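Local coordinates for viral structural protein 4 (Bombyx mori cytoplasmic polyhedrosis virus, PDB 6TZ0) that binds GTP through a P-loop and accompanies the viral RNA-dependent RNA polymerase, probably as a nucleotide-hydrolysing cofactor in transcription inside the capsid, at residues Thr261-Glu266 and Gly306-Ser311; Gly265-Met270 and Gly297-Ala302. All coordinates share one frame; numbering follows the deposited sequence.

Interaction 1. Residues Thr261-Glu266 and Gly306-Ser311; sequences TGIYGE and GISARS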
loop_
_atom_site.group_PDB
_atom_site.type_symbol
_atom_site.label_atom_id
_atom_site.label_comp_id
_atom_site.label_asym_id
_atom_site.label_seq_id
_atom_site.Cartn_x
_atom_site.Cartn_y
_atom_site.Cartn_z
ATOM N N THR B 261 42.982 32.915 -4.377
ATOM C CA THR B 261 43.631 32.541 -5.624
ATOM C C THR B 261 43.424 31.047 -5.826
ATOM O O THR B 261 43.618 30.261 -4.899
ATOM C CB THR B 261 45.118 32.880 -5.602
ATOM O OG1 THR B 261 45.766 32.114 -4.585
ATOM C CG2 THR B 261 45.310 34.341 -5.305
ATOM N N GLY B 262 43.008 30.659 -7.020
ATOM C CA GLY B 262 42.704 29.276 -7.295
ATOM C C GLY B 262 43.653 28.656 -8.298
ATOM O O GLY B 262 44.470 29.321 -8.923
ATOM N N ILE B 263 43.531 27.339 -8.431
ATOM C CA ILE B 263 44.196 26.637 -9.519
ATOM C C ILE B 263 43.590 27.045 -10.852
ATOM O O ILE B 263 44.303 27.255 -11.839
ATOM C CB ILE B 263 44.108 25.117 -9.289
ATOM C CG1 ILE B 263 44.818 24.736 -7.997
ATOM C CG2 ILE B 263 44.704 24.341 -10.437
ATOM C CD1 ILE B 263 46.274 25.069 -8.000
ATOM N N TYR B 264 42.272 27.195 -10.897
ATOM C CA TYR B 264 41.571 27.429 -12.147
ATOM C C TYR B 264 41.104 28.866 -12.303
ATOM O O TYR B 264 40.456 29.182 -13.303
ATOM C CB TYR B 264 40.364 26.494 -12.253
ATOM C CG TYR B 264 40.693 25.046 -12.000
ATOM C CD1 TYR B 264 41.458 24.318 -12.893
ATOM C CD2 TYR B 264 40.202 24.396 -10.880
ATOM C CE1 TYR B 264 41.755 22.995 -12.661
ATOM C CE2 TYR B 264 40.487 23.071 -10.642
ATOM C CZ TYR B 264 41.265 22.378 -11.534
ATOM O OH TYR B 264 41.551 21.055 -11.309
ATOM N N GLY B 265 41.405 29.742 -11.350
ATOM C CA GLY B 265 40.875 31.090 -11.369
ATOM C C GLY B 265 40.891 31.731 -9.999
ATOM O O GLY B 265 41.924 31.723 -9.332
ATOM N N GLU B 266 39.771 32.302 -9.569
ATOM C CA GLU B 266 39.644 32.812 -8.215
ATOM C C GLU B 266 38.378 32.256 -7.580
ATOM O O GLU B 266 37.402 31.944 -8.266
ATOM C CB GLU B 266 39.631 34.343 -8.173
ATOM C CG GLU B 266 38.387 34.997 -8.707
ATOM C CD GLU B 266 38.455 36.503 -8.620
ATOM O OE1 GLU B 266 39.515 37.022 -8.221
ATOM O OE2 GLU B 266 37.445 37.169 -8.926
ATOM N N GLY B 306 39.060 25.181 -7.585
ATOM C CA GLY B 306 40.463 24.888 -7.352
ATOM C C GLY B 306 41.131 25.573 -6.179
ATOM O O GLY B 306 42.230 26.112 -6.320
ATOM N N ILE B 307 40.485 25.556 -5.013
ATOM C CA ILE B 307 41.122 26.013 -3.789
ATOM C C ILE B 307 42.158 24.974 -3.371
ATOM O O ILE B 307 42.022 23.776 -3.653
ATOM C CB ILE B 307 40.054 26.260 -2.701
ATOM C CG1 ILE B 307 40.588 27.104 -1.547
ATOM C CG2 ILE B 307 39.443 24.969 -2.179
ATOM C CD1 ILE B 307 40.774 28.529 -1.903
ATOM N N SER B 308 43.244 25.435 -2.760
ATOM C CA SER B 308 44.336 24.545 -2.403
ATOM C C SER B 308 45.096 25.152 -1.237
ATOM O O SER B 308 44.758 26.230 -0.746
ATOM C CB SER B 308 45.262 24.287 -3.594
ATOM O OG SER B 308 45.936 25.464 -3.990
ATOM N N ALA B 309 46.142 24.454 -0.799
ATOM C CA ALA B 309 46.967 24.940 0.298
ATOM C C ALA B 309 47.839 26.119 -0.102
ATOM O O ALA B 309 48.387 26.789 0.779
ATOM C CB ALA B 309 47.840 23.808 0.838
ATOM N N ARG B 310 47.973 26.392 -1.397
ATOM C CA ARG B 310 48.780 27.487 -1.906
ATOM C C ARG B 310 47.961 28.740 -2.168
ATOM O O ARG B 310 48.472 29.687 -2.768
ATOM C CB ARG B 310 49.484 27.050 -3.187
ATOM C CG ARG B 310 50.455 25.914 -2.974
ATOM C CD ARG B 310 51.218 25.601 -4.242
ATOM N NE ARG B 310 50.328 25.188 -5.324
ATOM C CZ ARG B 310 49.904 23.944 -5.514
ATOM N NH1 ARG B 310 50.278 22.976 -4.689
ATOM N NH2 ARG B 310 49.099 23.666 -6.528
ATOM N N SER B 311 46.707 28.768 -1.730
ATOM C CA SER B 311 45.838 29.906 -1.976
ATOM C C SER B 311 46.131 31.032 -1.000
ATOM O O SER B 311 46.371 30.800 0.185
ATOM C CB SER B 311 44.380 29.489 -1.848
ATOM O OG SER B 311 44.048 28.539 -2.838
#
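Two hydrogen bonds join Ser311 to Thr261 and Ile263 to Gly306. The hydroxyl OG of Ser311 donates to O of Thr261 over 2.7 Å, meeting the carbonyl almost head-on (C=O...OG angle 180°), and the same OG accepts the backbone N-H of Ser308, 3.2 Å from N to OG. Held by both the Thr261 carbonyl and the Ser308 N-H, this one hydroxyl ties the turn to the hairpin loop, and the two bonds together fix its rotation. The backbone N of Ile263 donates to O of Gly306 over 2.8 Å with a fairly straight N-H (166°), tilted 21° from the carbonyl plane.

The partners are the hairpin loop between strands 255-261 and 266-271, closed by Gly262 N to Gly265 O, and the connection leading into strand 313-319, which contains a type I beta turn from Ser308 to Ser311. OG1 of Thr261 bonds to the backbone N of Thr312, extending the link toward that strand.

Van der Waals contacts flank these bonds. The aliphatic chain of Ile263 lies against polar atoms: CG1 is 3.4 Å from O of Gly306, and CD1 reaches on to NH2 of Arg310 (3.5 Å), the two side chains crossing at a slant. CD2 of the Tyr264 ring rests 3.6 Å from CA of Gly306. Gln515 of helix 513-518 touches Ile263, Ser308 and Arg310.

Interaction 2. Residues Gly265-Met270 and Gly297-Ala302; sequences GEVTMM and GVITDA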
loop_
_atom_site.group_PDB
_atom_site.type_symbol
_atom_site.label_atom_id
_atom_site.label_comp_id
_atom_site.label_asym_id
_atom_site.label_seq_id
_atom_site.Cartn_x
_atom_site.Cartn_y
_atom_site.Cartn_z
ATOM N N GLY B 265 41.405 29.742 -11.350
ATOM C CA GLY B 265 40.875 31.090 -11.369
ATOM C C GLY B 265 40.891 31.731 -9.999
ATOM O O GLY B 265 41.924 31.723 -9.332
ATOM N N GLU B 266 39.771 32.302 -9.569
ATOM C CA GLU B 266 39.644 32.812 -8.215
ATOM C C GLU B 266 38.378 32.256 -7.580
ATOM O O GLU B 266 37.402 31.944 -8.266
ATOM C CB GLU B 266 39.631 34.343 -8.173
ATOM C CG GLU B 266 38.387 34.997 -8.707
ATOM C CD GLU B 266 38.455 36.503 -8.620
ATOM O OE1 GLU B 266 39.515 37.022 -8.221
ATOM O OE2 GLU B 266 37.445 37.169 -8.926
ATOM N N VAL B 267 38.411 32.120 -6.257
ATOM C CA VAL B 267 37.393 31.401 -5.501
ATOM C C VAL B 267 36.819 32.336 -4.446
ATOM O O VAL B 267 37.577 32.972 -3.708
ATOM C CB VAL B 267 37.980 30.133 -4.847
ATOM C CG1 VAL B 267 36.932 29.404 -4.040
ATOM C CG2 VAL B 267 38.574 29.212 -5.892
ATOM N N THR B 268 35.491 32.412 -4.362
ATOM C CA THR B 268 34.823 33.223 -3.349
ATOM C C THR B 268 34.261 32.357 -2.226
ATOM O O THR B 268 33.628 31.329 -2.475
ATOM C CB THR B 268 33.695 34.054 -3.958
ATOM O OG1 THR B 268 32.705 33.181 -4.504
ATOM C CG2 THR B 268 34.227 34.940 -5.061
ATOM N N MET B 269 34.476 32.800 -0.987
ATOM C CA MET B 269 34.108 32.047 0.206
ATOM C C MET B 269 33.330 32.926 1.174
ATOM O O MET B 269 33.821 33.976 1.589
ATOM C CB MET B 269 35.355 31.508 0.911
ATOM C CG MET B 269 35.066 30.654 2.125
ATOM S SD MET B 269 36.573 30.175 2.973
ATOM C CE MET B 269 37.219 28.956 1.846
ATOM N N MET B 270 32.135 32.483 1.553
ATOM C CA MET B 270 31.329 33.149 2.569
ATOM C C MET B 270 31.616 32.520 3.924
ATOM O O MET B 270 31.599 31.294 4.058
ATOM C CB MET B 270 29.842 33.045 2.243
ATOM C CG MET B 270 29.441 33.774 0.988
ATOM S SD MET B 270 27.722 33.507 0.535
ATOM C CE MET B 270 26.901 34.499 1.758
ATOM N N GLY B 297 32.962 28.196 6.916
ATOM C CA GLY B 297 33.018 28.669 5.546
ATOM C C GLY B 297 32.257 27.782 4.580
ATOM O O GLY B 297 32.088 26.586 4.815
ATOM N N VAL B 298 31.789 28.389 3.487
ATOM C CA VAL B 298 31.141 27.697 2.373
ATOM C C VAL B 298 31.648 28.325 1.082
ATOM O O VAL B 298 31.531 29.541 0.896
ATOM C CB VAL B 298 29.601 27.781 2.422
ATOM C CG1 VAL B 298 29.001 27.209 1.160
ATOM C CG2 VAL B 298 29.036 27.031 3.598
ATOM N N ILE B 299 32.197 27.513 0.187
ATOM C CA ILE B 299 32.633 27.993 -1.120
ATOM C C ILE B 299 31.435 28.088 -2.054
ATOM O O ILE B 299 30.666 27.133 -2.203
ATOM C CB ILE B 299 33.730 27.083 -1.690
ATOM C CG1 ILE B 299 35.023 27.314 -0.920
ATOM C CG2 ILE B 299 33.943 27.317 -3.167
ATOM C CD1 ILE B 299 36.086 26.318 -1.212
ATOM N N THR B 300 31.273 29.248 -2.691
ATOM C CA THR B 300 30.111 29.545 -3.514
ATOM C C THR B 300 30.343 29.265 -4.994
ATOM O O THR B 300 29.671 29.860 -5.839
ATOM C CB THR B 300 29.700 31.000 -3.319
ATOM O OG1 THR B 300 30.758 31.852 -3.765
ATOM C CG2 THR B 300 29.448 31.282 -1.858
ATOM N N ASP B 301 31.268 28.377 -5.328
ATOM C CA ASP B 301 31.600 28.075 -6.710
ATOM C C ASP B 301 31.223 26.641 -7.047
ATOM O O ASP B 301 30.876 25.840 -6.177
ATOM C CB ASP B 301 33.089 28.294 -6.971
ATOM C CG ASP B 301 33.470 29.749 -6.950
ATOM O OD1 ASP B 301 32.613 30.599 -7.263
ATOM O OD2 ASP B 301 34.633 30.044 -6.626
ATOM N N ALA B 302 31.304 26.325 -8.335
ATOM C CA ALA B 302 31.011 24.980 -8.791
ATOM C C ALA B 302 32.132 24.029 -8.401
ATOM O O ALA B 302 33.281 24.430 -8.218
ATOM C CB ALA B 302 30.820 24.953 -10.305
#
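Met270 and Val298 form an antiparallel hydrogen-bonded pair: N of Met270 donates to O of Val298, and N of Val298 returns a bond of 3.0 Å to O of Met270. Next to them Met269 and Ile299 make a non-hydrogen-bonded pair, and N of Thr300 continues the ladder with a nearly straight bond to O of Thr268 (N-H...O angle 175°). This joins edge strand 297-299 to strand 266-271, whose other side bonds to strand 255-261 through Val267 with Trp260 and Met269 with Ile258.

The side chain of Thr300 can be followed outward. Its CB stands 3.9 Å from OG1 of Thr268. From there the branches part: OG1, set between the backbone N and carbonyl carbon (chi1 63°), comes to 2.5 Å from OG1 of Thr268, too short to be trusted in detail though the two hydroxyls are probably hydrogen-bonded, while the methyl CG2 turns to Met270 and lies 3.7 Å from its SD. The two threonine side chains cross at about a right angle.

Beyond the ladder, OD2 of Asp301 receives a weak bond from N of Thr268 (3.4 Å). Among the apolar groups, CG1 of Val267 meets CG2 of Ile299 at 3.7 Å, and CE of Met269 reaches CG1 of Ile299. Arg595 of the RNA-dependent RNA polymerase chain packs on Val267 and Asp301. Past the last backbone rung the polar pairing passes to a hydroxyl pair and a weak bond to a carboxylate, and is probably looser there.

Overall arrangement
Interaction 2 lies within the four-stranded antiparallel sheet ordered 297-299, 266-271, 255-261 and 313-319, and interaction 1 joins the loops beside it, their centres about 10 Å apart. Along the chain, the hairpin loop of interaction 1 runs through Gly265 and Glu266 into the strand of interaction 2; strand 297-299 follows, then the connection 306-311. Ile307 joins the two by packing its CG2 against CD1 of Ile299. Both also border the polymerase chain, where Arg595 bonds to O of Glu266, while interaction 1 has Arg310 about 10 Å from the side chains of Arg520 and Gln521, residues of a GTP site. Interaction 1 thus lies near a GTP site and interaction 2 away from it.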